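Local coordinates for protein cellulase (Bacteroides salanitronis, PDB 6WQY) that probably hydrolyses internal beta-1,4 linkages of cellulose and related polysaccharides as a broad-specificity endoglucanase, this chain comprising its glycoside hydrolase family 5 catalytic domain, at residues Ala115-His120 with Leu167-Asn173; Thr216-Pro222 with Asn244-Ala249; Glu284-Thr288 with Tyr326-Val331. All blocks are in the same frame, centred on the assembly; numbering follows the deposited sequence. Where two conformers were deposited one is given.

Contact 1: Ala115-His120 with Leu167-Asn173; sequences AIINIH and LVFEAMN
Ile116 and Val168 lie side by side on adjacent parallel strands of the (beta/alpha)8 barrel, turned into its interior with Asn118 and Glu170, while Ile117 and Phe169 face the surrounding helices, Ile117 CG1 packing on Phe169 CD1. Backbone bonds Val168 N to Ala115 O, Ile117 N to Val168 O and Glu170 N to Ile117 O join the strands. Glu170 runs along the inner face: CB rests 3.6 Å from Ile116 CG2, CG and CD run alongside Asn118 CB, and OE2 accepts a bond from Asn118 ND2 (3.0 Å) on its anti side, 34° out of the carboxylate plane. With CG anti to the backbone N (chi1 173°), the extended chain brings OE2 to a salt bridge with Arg76 and OE1 to a hydrogen bond with Tyr306 OH. Asn118 ND2 also donates to His120 ND1 at 3.0 Å, in the imidazole plane, and Val79 N binds Asn118 OD1, which fixes the amide's rotation. Asn173, itself held by Arg76 through OD1, stacks its amide on the His120 ring, planes 20° apart, with ND2 3.2 Å above the face near the rim. An alanine in place of His120 would probably leave the second Asn118 N-H without its acceptor and the Asn173 amide without its stacking partner. Past the ladder the pairing slips by one residue, Ile119 lying beside Met172; the buried Ile119 N stands 3.8 Å from Glu170 O and has no hydrogen-bond partner.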
loop_
_atom_site.group_PDB
_atom_site.type_symbol
_atom_site.label_atom_id
_atom_site.label_comp_id
_atom_site.label_asym_id
_atom_site.label_seq_id
_atom_site.Cartn_x
_atom_site.Cartn_y
_atom_site.Cartn_z
ATOM N N ALA A 115 8.886 -5.781 -4.213
ATOM C CA ALA A 115 8.326 -4.528 -4.705
ATOM C C ALA A 115 6.857 -4.696 -5.029
ATOM O O ALA A 115 6.459 -5.728 -5.576
ATOM C CB ALA A 115 9.069 -4.063 -5.962
ATOM N N ILE A 116 6.065 -3.665 -4.737
ATOM C CA ILE A 116 4.661 -3.606 -5.133
ATOM C C ILE A 116 4.501 -2.383 -6.027
ATOM O O ILE A 116 4.961 -1.304 -5.656
ATOM C CB ILE A 116 3.727 -3.456 -3.916
ATOM C CG1 ILE A 116 3.935 -4.581 -2.897
ATOM C CG2 ILE A 116 2.268 -3.394 -4.380
ATOM C CD1 ILE A 116 3.099 -4.423 -1.640
ATOM N N ILE A 117 3.832 -2.524 -7.177
ATOM C CA ILE A 117 3.432 -1.369 -7.988
ATOM C C ILE A 117 1.909 -1.386 -8.103
ATOM O O ILE A 117 1.277 -2.442 -8.018
ATOM C CB ILE A 117 4.094 -1.339 -9.379
ATOM C CG1 ILE A 117 3.818 -2.608 -10.184
ATOM C CG2 ILE A 117 5.595 -1.084 -9.236
ATOM C CD1 ILE A 117 4.343 -2.569 -11.605
ATOM N N ASN A 118 1.317 -0.211 -8.338
ATOM C CA ASN A 118 -0.140 -0.110 -8.349
ATOM C C ASN A 118 -0.600 0.939 -9.367
ATOM O O ASN A 118 0.174 1.456 -10.178
ATOM C CB ASN A 118 -0.685 0.169 -6.933
ATOM C CG ASN A 118 -0.476 1.609 -6.492
ATOM O OD1 ASN A 118 0.124 2.409 -7.218
ATOM N ND2 ASN A 118 -0.957 1.935 -5.308
ATOM N N ILE A 119 -1.908 1.196 -9.344
ATOM C CA ILE A 119 -2.536 2.399 -9.890
ATOM C C ILE A 119 -2.967 3.237 -8.691
ATOM O O ILE A 119 -3.764 2.771 -7.866
ATOM C CB ILE A 119 -3.727 2.046 -10.795
ATOM C CG1 ILE A 119 -3.261 1.300 -12.045
ATOM C CG2 ILE A 119 -4.511 3.304 -11.142
ATOM C CD1 ILE A 119 -4.394 0.837 -12.951
ATOM N N HIS A 120 -2.437 4.464 -8.576
ATOM C CA HIS A 120 -2.556 5.208 -7.323
ATOM C C HIS A 120 -3.546 6.351 -7.478
ATOM O O HIS A 120 -4.767 6.122 -7.372
ATOM C CB HIS A 120 -1.170 5.595 -6.788
ATOM C CG HIS A 120 -1.139 5.852 -5.324
ATOM N ND1 HIS A 120 -1.066 4.830 -4.394
ATOM C CD2 HIS A 120 -1.143 7.019 -4.636
ATOM C CE1 HIS A 120 -1.000 5.383 -3.193
ATOM N NE2 HIS A 120 -1.055 6.705 -3.306
ATOM N N LEU A 167 8.117 -9.269 -7.319
ATOM C CA LEU A 167 7.283 -8.173 -7.798
ATOM C C LEU A 167 5.815 -8.549 -7.679
ATOM O O LEU A 167 5.368 -9.572 -8.219
ATOM C CB LEU A 167 7.643 -7.837 -9.239
ATOM C CG LEU A 167 6.819 -6.711 -9.870
ATOM C CD1 LEU A 167 6.962 -5.384 -9.131
ATOM C CD2 LEU A 167 7.243 -6.549 -11.337
ATOM N N VAL A 168 5.081 -7.686 -6.975
ATOM C CA VAL A 168 3.646 -7.794 -6.727
ATOM C C VAL A 168 2.938 -6.674 -7.479
ATOM O O VAL A 168 3.432 -5.543 -7.526
ATOM C CB VAL A 168 3.394 -7.631 -5.212
ATOM C CG1 VAL A 168 1.908 -7.563 -4.874
ATOM C CG2 VAL A 168 4.075 -8.729 -4.420
ATOM N N PHE A 169 1.768 -6.980 -8.049
ATOM C CA PHE A 169 0.892 -5.952 -8.610
ATOM C C PHE A 169 -0.289 -5.746 -7.656
ATOM O O PHE A 169 -0.934 -6.728 -7.272
ATOM C CB PHE A 169 0.314 -6.374 -9.972
ATOM C CG PHE A 169 1.334 -6.707 -11.042
ATOM C CD1 PHE A 169 2.626 -6.204 -11.054
ATOM C CD2 PHE A 169 0.938 -7.548 -12.071
ATOM C CE1 PHE A 169 3.506 -6.544 -12.073
ATOM C CE2 PHE A 169 1.810 -7.890 -13.087
ATOM C CZ PHE A 169 3.095 -7.386 -13.095
ATOM N N GLU A 170 -0.592 -4.486 -7.325
ATOM C CA GLU A 170 -1.735 -4.099 -6.496
ATOM C C GLU A 170 -2.714 -3.331 -7.382
ATOM O O GLU A 170 -2.344 -2.334 -7.995
ATOM C CB GLU A 170 -1.239 -3.231 -5.342
ATOM C CG GLU A 170 -2.323 -2.612 -4.493
ATOM C CD GLU A 170 -1.743 -1.629 -3.500
ATOM O OE1 GLU A 170 -1.088 -2.086 -2.507
ATOM O OE2 GLU A 170 -1.896 -0.409 -3.708
ATOM N N ALA A 171 -3.965 -3.795 -7.443
ATOM C CA ALA A 171 -4.895 -3.384 -8.493
ATOM C C ALA A 171 -5.084 -1.879 -8.552
ATOM O O ALA A 171 -5.157 -1.300 -9.645
ATOM C CB ALA A 171 -6.245 -4.031 -8.213
ATOM N N MET A 172 -5.275 -1.260 -7.384
ATOM C CA MET A 172 -5.601 0.155 -7.235
ATOM C C MET A 172 -5.402 0.489 -5.769
ATOM O O MET A 172 -5.010 -0.370 -4.968
ATOM C CB MET A 172 -6.991 0.484 -7.758
ATOM C CG MET A 172 -8.114 -0.228 -7.102
ATOM S SD MET A 172 -9.593 -0.280 -8.158
ATOM C CE MET A 172 -9.155 -1.694 -9.175
ATOM N N ASN A 173 -5.644 1.761 -5.426
ATOM C CA ASN A 173 -5.272 2.313 -4.128
ATOM C C ASN A 173 -6.481 2.453 -3.205
ATOM O O ASN A 173 -6.910 1.450 -2.618
ATOM C CB ASN A 173 -4.491 3.618 -4.325
ATOM C CG ASN A 173 -4.026 4.189 -3.017
ATOM O OD1 ASN A 173 -3.569 3.442 -2.154
ATOM N ND2 ASN A 173 -4.163 5.497 -2.842
HETATM O O HOH W 1 -6.548 3.886 -7.140
#

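Contact 2: Thr216-Pro222 with Asn244-Ala249; sequences TRYLGVP and NRLMVA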
loop_
_atom_site.group_PDB
_atom_site.type_symbol
_atom_site.label_atom_id
_atom_site.label_comp_id
_atom_site.label_asym_id
_atom_site.label_seq_id
_atom_site.Cartn_x
_atom_site.Cartn_y
_atom_site.Cartn_z
ATOM N N THR A 216 1.247 -16.835 -11.868
ATOM C CA THR A 216 1.485 -17.258 -10.494
ATOM C C THR A 216 2.017 -16.132 -9.612
ATOM O O THR A 216 2.458 -16.398 -8.488
ATOM C CB THR A 216 2.439 -18.465 -10.453
ATOM O OG1 THR A 216 3.593 -18.203 -11.257
ATOM C CG2 THR A 216 1.751 -19.715 -10.988
ATOM N N ARG A 217 1.985 -14.897 -10.094
ATOM C CA ARG A 217 2.445 -13.741 -9.332
ATOM C C ARG A 217 1.480 -13.438 -8.189
ATOM O O ARG A 217 0.269 -13.594 -8.323
ATOM C CB ARG A 217 2.506 -12.530 -10.270
ATOM C CG ARG A 217 3.149 -11.294 -9.658
ATOM C CD ARG A 217 3.293 -10.144 -10.639
ATOM N NE ARG A 217 3.964 -10.525 -11.867
ATOM C CZ ARG A 217 5.258 -10.808 -11.969
ATOM N NH1 ARG A 217 6.053 -10.724 -10.912
ATOM N NH2 ARG A 217 5.757 -11.187 -13.143
ATOM N N TYR A 218 2.023 -12.982 -7.046
ATOM C CA TYR A 218 1.170 -12.494 -5.964
ATOM C C TYR A 218 0.599 -11.133 -6.343
ATOM O O TYR A 218 1.310 -10.261 -6.862
ATOM C CB TYR A 218 1.947 -12.376 -4.647
ATOM C CG TYR A 218 2.426 -13.696 -4.084
ATOM C CD1 TYR A 218 3.548 -14.312 -4.590
ATOM C CD2 TYR A 218 1.740 -14.333 -3.052
ATOM C CE1 TYR A 218 3.991 -15.522 -4.083
ATOM C CE2 TYR A 218 2.169 -15.546 -2.551
ATOM C CZ TYR A 218 3.301 -16.133 -3.058
ATOM O OH TYR A 218 3.755 -17.339 -2.578
ATOM N N LEU A 219 -0.696 -10.965 -6.093
ATOM C CA LEU A 219 -1.410 -9.743 -6.413
ATOM C C LEU A 219 -2.105 -9.214 -5.167
ATOM O O LEU A 219 -2.570 -9.992 -4.321
ATOM C CB LEU A 219 -2.469 -9.983 -7.490
ATOM C CG LEU A 219 -2.007 -10.750 -8.728
ATOM C CD1 LEU A 219 -3.184 -10.966 -9.673
ATOM C CD2 LEU A 219 -0.869 -10.051 -9.445
ATOM N N GLY A 220 -2.193 -7.885 -5.065
ATOM C CA GLY A 220 -2.935 -7.227 -3.998
ATOM C C GLY A 220 -4.242 -6.655 -4.527
ATOM O O GLY A 220 -4.275 -6.079 -5.612
ATOM N N VAL A 221 -5.302 -6.812 -3.742
ATOM C CA VAL A 221 -6.635 -6.324 -4.091
ATOM C C VAL A 221 -7.248 -5.641 -2.876
ATOM O O VAL A 221 -7.282 -6.238 -1.791
ATOM C CB VAL A 221 -7.531 -7.454 -4.639
ATOM C CG1 VAL A 221 -7.149 -7.767 -6.080
ATOM C CG2 VAL A 221 -7.441 -8.711 -3.779
ATOM N N PRO A 222 -7.746 -4.401 -3.013
ATOM C CA PRO A 222 -8.249 -3.684 -1.843
ATOM C C PRO A 222 -9.753 -3.781 -1.651
ATOM O O PRO A 222 -10.524 -4.063 -2.573
ATOM C CB PRO A 222 -7.859 -2.231 -2.149
ATOM C CG PRO A 222 -8.040 -2.140 -3.650
ATOM C CD PRO A 222 -7.534 -3.494 -4.160
ATOM N N ASN A 244 -3.947 -19.146 -3.520
ATOM C CA ASN A 244 -3.081 -18.482 -2.541
ATOM C C ASN A 244 -2.169 -17.424 -3.145
ATOM O O ASN A 244 -1.050 -17.230 -2.658
ATOM C CB ASN A 244 -2.241 -19.513 -1.776
ATOM C CG ASN A 244 -3.073 -20.606 -1.214
ATOM O OD1 ASN A 244 -4.133 -20.322 -0.655
ATOM N ND2 ASN A 244 -2.636 -21.851 -1.374
ATOM N N ARG A 245 -2.646 -16.711 -4.167
ATOM C CA ARG A 245 -1.846 -15.664 -4.785
ATOM C C ARG A 245 -2.568 -14.326 -4.805
ATOM O O ARG A 245 -2.125 -13.414 -5.517
ATOM C CB ARG A 245 -1.393 -16.047 -6.195
ATOM C CG ARG A 245 -0.404 -17.210 -6.243
ATOM C CD ARG A 245 0.936 -16.841 -5.642
ATOM N NE ARG A 245 1.874 -17.955 -5.660
ATOM C CZ ARG A 245 1.931 -18.898 -4.724
ATOM N NH1 ARG A 245 1.098 -18.872 -3.681
ATOM N NH2 ARG A 245 2.819 -19.877 -4.820
ATOM N N LEU A 246 -3.648 -14.175 -4.041
ATOM C CA LEU A 246 -4.344 -12.907 -3.891
ATOM C C LEU A 246 -4.290 -12.485 -2.432
ATOM O O LEU A 246 -4.650 -13.260 -1.539
ATOM C CB LEU A 246 -5.802 -12.993 -4.330
ATOM C CG LEU A 246 -6.030 -13.401 -5.775
ATOM C CD1 LEU A 246 -7.526 -13.409 -6.065
ATOM C CD2 LEU A 246 -5.290 -12.526 -6.767
ATOM N N MET A 247 -3.854 -11.246 -2.197
ATOM C CA MET A 247 -3.685 -10.705 -0.852
ATOM C C MET A 247 -4.591 -9.494 -0.678
ATOM O O MET A 247 -4.630 -8.623 -1.556
ATOM C CB MET A 247 -2.223 -10.284 -0.604
ATOM C CG MET A 247 -1.186 -11.319 -1.025
ATOM S SD MET A 247 0.501 -10.884 -0.630
ATOM C CE MET A 247 0.740 -9.466 -1.691
ATOM N N VAL A 248 -5.316 -9.440 0.433
ATOM C CA VAL A 248 -6.205 -8.315 0.719
ATOM C C VAL A 248 -5.382 -7.145 1.234
ATOM O O VAL A 248 -4.654 -7.268 2.223
ATOM C CB VAL A 248 -7.263 -8.713 1.751
ATOM C CG1 VAL A 248 -8.251 -7.583 1.985
ATOM C CG2 VAL A 248 -7.994 -9.987 1.317
ATOM N N ALA A 249 -5.516 -5.996 0.585
ATOM C CA ALA A 249 -4.802 -4.786 0.968
ATOM C C ALA A 249 -5.694 -3.891 1.814
ATOM O O ALA A 249 -6.805 -3.570 1.399
ATOM C CB ALA A 249 -4.379 -4.017 -0.287
#
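Tyr218 and Arg245 meet at the entry to two parallel strands, 219-222 and 246-249, whose backbones carry the regular bonding. Leu219 N donates to Arg245 O, Met247 N to Leu219 O, Val221 N to Met247 O and Ala249 N to Val221 O, all between 2.8 and 3.0 Å. CA-H...O contacts lie between these bonds; one runs from Gly220 CA to Met247 O at 3.3 Å.

The aromatic contact is a CH-pi interaction: Arg245 CD stands 3.4 Å from the centroid of the Tyr218 ring, only 6° off its normal. The guanidinium continues past CD over the CZ-OH end of the tyrosine, its plane 11° from the ring's, with Tyr218 OH beneath its centre, 3.2 Å from Arg245 CZ. A bend at chi2 (-68°) folds the arginine chain into this position.

Among polar contacts, Arg245 NH1 donates to Asn244 O (2.9 Å), a bond in the guanidinium plane that reaches the carbonyl from above its own plane. Arg245 NE makes a weak bond to Thr216 O at the guanidinium edge. Glu22 forms a salt bridge with Arg245 NH2 and Tyr218 OH bonds to Gly21 O, so both polar ends are tied to the chain near the N-terminus.

Apolar contacts are fewer. Leu246 CD2 meets Leu219 CB at 3.9 Å on the face toward helix 191-209, and Met247 CE reaches Tyr218 CB on the inner side. Pro222 CB approaches Ala249 CB farther along.

Strand 219-222, helix 228-234 and strand 246-251 form one beta-alpha-beta unit, the repeating element of the TIM barrel.

Contact 3: Glu284-Thr288 with Tyr326-Val331; sequences EDNVT and YYLEYV
Two outer helices of the (beta/alpha)8 barrel, 284-299 and 318-337, meet here through Glu284 and Val287 on one and Tyr326, Tyr330 and Val331 on the other. The short segments run in roughly the same direction, 29° apart, with axes 10.9 Å from each other, a separation bridged by long side chains. Tyr326 OH donates to Glu284 OE2 at 2.6 Å, using the anti lone pair of the carboxylate; the oxygen lies at the ring edge, in the ring plane. His271 N donates to the same OE2, so two bonds grip this buried oxygen.

Lower down the glutamate, the aliphatic part packs on a second tyrosine. Glu284 CG sits over one face of the Tyr330 ring, 3.8 Å from its centroid in a CH-pi contact, and the carboxylate plane stands almost perpendicular to that ring. With CG already over Tyr330, the bend at chi2 (87°) swings the carboxylate away from that ring, toward Tyr326. At the ring edge Val287 CB is 4.0 Å from Tyr330 CE1, and Val287 CG2 meets Val331 CG2 at 4.1 Å.

A water bridges Thr288 and Tyr330, 2.7 Å from Thr288 OG1 and 2.9 Å from Tyr330 OH. Thr288 CG2 also packs against that hydroxyl, at 3.6 Å.

Around the pair, Trp269 in a loop packs against Glu284 and the rings of Tyr326 and Tyr327. Val331 and Leu328 rest on Met310 of strand 305-310, and Leu328 and Glu329 reach across to helix 371-383.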
loop_
_atom_site.group_PDB
_atom_site.type_symbol
_atom_site.label_atom_id
_atom_site.label_comp_id
_atom_site.label_asym_id
_atom_site.label_seq_id
_atom_site.Cartn_x
_atom_site.Cartn_y
_atom_site.Cartn_z
ATOM N N GLU A 284 -4.494 1.437 22.125
ATOM C CA GLU A 284 -3.998 0.089 21.875
ATOM C C GLU A 284 -5.109 -0.889 21.527
ATOM O O GLU A 284 -4.921 -1.764 20.669
ATOM C CB GLU A 284 -3.257 -0.422 23.119
ATOM C CG GLU A 284 -1.945 0.291 23.444
ATOM C CD GLU A 284 -2.084 1.545 24.296
ATOM O OE1 GLU A 284 -3.194 2.128 24.386
ATOM O OE2 GLU A 284 -1.049 1.950 24.905
ATOM N N ASP A 285 -6.256 -0.777 22.209
ATOM C CA ASP A 285 -7.357 -1.705 21.984
ATOM C C ASP A 285 -7.952 -1.551 20.590
ATOM O O ASP A 285 -8.538 -2.507 20.060
ATOM C CB ASP A 285 -8.436 -1.512 23.049
ATOM C CG ASP A 285 -8.962 -0.090 23.104
ATOM O OD1 ASP A 285 -8.141 0.849 23.149
ATOM O OD2 ASP A 285 -10.200 0.087 23.110
ATOM N N ASN A 286 -7.845 -0.365 19.983
ATOM C CA ASN A 286 -8.280 -0.214 18.601
ATOM C C ASN A 286 -7.333 -0.929 17.644
ATOM O O ASN A 286 -7.776 -1.531 16.656
ATOM C CB ASN A 286 -8.413 1.256 18.216
ATOM C CG ASN A 286 -8.969 1.426 16.819
ATOM O OD1 ASN A 286 -10.146 1.120 16.576
ATOM N ND2 ASN A 286 -8.142 1.884 15.894
ATOM N N VAL A 287 -6.025 -0.860 17.900
ATOM C CA VAL A 287 -5.077 -1.563 17.045
ATOM C C VAL A 287 -5.375 -3.056 17.042
ATOM O O VAL A 287 -5.540 -3.685 15.987
ATOM C CB VAL A 287 -3.632 -1.295 17.503
ATOM C CG1 VAL A 287 -2.660 -2.057 16.603
ATOM C CG2 VAL A 287 -3.307 0.180 17.512
ATOM N N THR A 288 -5.428 -3.656 18.227
ATOM C CA THR A 288 -5.660 -5.096 18.284
ATOM C C THR A 288 -7.082 -5.448 17.868
ATOM O O THR A 288 -7.303 -6.484 17.222
ATOM C CB THR A 288 -5.338 -5.656 19.670
ATOM O OG1 THR A 288 -6.103 -4.960 20.645
ATOM C CG2 THR A 288 -3.861 -5.498 19.985
ATOM N N TYR A 326 6.688 4.565 20.376
ATOM C CA TYR A 326 5.836 3.561 21.005
ATOM C C TYR A 326 4.691 3.153 20.082
ATOM O O TYR A 326 4.441 1.960 19.891
ATOM C CB TYR A 326 5.326 4.069 22.361
ATOM C CG TYR A 326 4.240 3.194 22.947
ATOM C CD1 TYR A 326 4.452 1.840 23.171
ATOM C CD2 TYR A 326 2.996 3.715 23.252
ATOM C CE1 TYR A 326 3.458 1.035 23.678
ATOM C CE2 TYR A 326 1.987 2.920 23.755
ATOM C CZ TYR A 326 2.226 1.576 23.968
ATOM O OH TYR A 326 1.240 0.758 24.478
ATOM N N TYR A 327 3.992 4.129 19.504
ATOM C CA TYR A 327 2.915 3.830 18.567
ATOM C C TYR A 327 3.404 2.934 17.434
ATOM O O TYR A 327 2.784 1.908 17.118
ATOM C CB TYR A 327 2.338 5.144 18.003
ATOM C CG TYR A 327 1.301 4.916 16.925
ATOM C CD1 TYR A 327 -0.038 4.737 17.252
ATOM C CD2 TYR A 327 1.661 4.847 15.594
ATOM C CE1 TYR A 327 -0.991 4.497 16.278
ATOM C CE2 TYR A 327 0.712 4.612 14.613
ATOM C CZ TYR A 327 -0.598 4.435 14.956
ATOM O OH TYR A 327 -1.513 4.185 13.948
ATOM N N LEU A 328 4.509 3.308 16.784
ATOM C CA LEU A 328 4.990 2.538 15.643
ATOM C C LEU A 328 5.425 1.148 16.054
ATOM O O LEU A 328 5.158 0.172 15.342
ATOM C CB LEU A 328 6.120 3.297 14.951
ATOM C CG LEU A 328 5.695 4.571 14.219
ATOM C CD1 LEU A 328 6.909 5.321 13.734
ATOM C CD2 LEU A 328 4.786 4.250 13.037
ATOM N N GLU A 329 6.095 1.032 17.201
ATOM C CA GLU A 329 6.498 -0.278 17.698
ATOM C C GLU A 329 5.271 -1.122 18.014
ATOM O O GLU A 329 5.209 -2.310 17.658
ATOM C CB GLU A 329 7.403 -0.121 18.928
ATOM C CG GLU A 329 8.173 -1.380 19.295
ATOM C CD GLU A 329 9.200 -1.185 20.407
ATOM O OE1 GLU A 329 9.385 -0.083 20.949
ATOM O OE2 GLU A 329 9.817 -2.212 20.796
ATOM N N TYR A 330 4.269 -0.519 18.656
ATOM C CA TYR A 330 3.064 -1.254 19.019
ATOM C C TYR A 330 2.320 -1.748 17.783
ATOM O O TYR A 330 1.863 -2.907 17.730
ATOM C CB TYR A 330 2.142 -0.375 19.868
ATOM C CG TYR A 330 1.054 -1.178 20.517
ATOM C CD1 TYR A 330 -0.146 -1.417 19.874
ATOM C CD2 TYR A 330 1.245 -1.740 21.762
ATOM C CE1 TYR A 330 -1.128 -2.182 20.463
ATOM C CE2 TYR A 330 0.269 -2.507 22.358
ATOM C CZ TYR A 330 -0.911 -2.729 21.701
ATOM O OH TYR A 330 -1.894 -3.498 22.275
ATOM N N VAL A 331 2.176 -0.889 16.777
ATOM C CA VAL A 331 1.441 -1.259 15.579
ATOM C C VAL A 331 2.196 -2.318 14.787
ATOM O O VAL A 331 1.586 -3.245 14.249
ATOM C CB VAL A 331 1.132 -0.007 14.733
ATOM C CG1 VAL A 331 0.538 -0.397 13.393
ATOM C CG2 VAL A 331 0.177 0.912 15.477
HETATM O O HOH W 2 -4.634 -4.191 22.822
#

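All three contacts belong to one (beta/alpha)8 barrel and follow one another along the chain, each closing before the next opens. Contacts 1 and 2 share the parallel sheet: strands 167-170 and 219-222 are neighbours in it, so the two pairings make a continuous run of four strands, their centres 10 Å apart. Probable hydrogen bonds Phe169 O to Gly220 N (2.8 Å) and Ala171 N to Gly220 O (2.9 Å) join them directly. Contact 3 lies in the outer helical layer, its centre about 26 Å from contact 1 and 25 Å from contact 2, without touching either. Contacts 1 and 2 thus hold consecutive strands of the closed sheet, and contact 3 holds together two helices of the layer that encloses it.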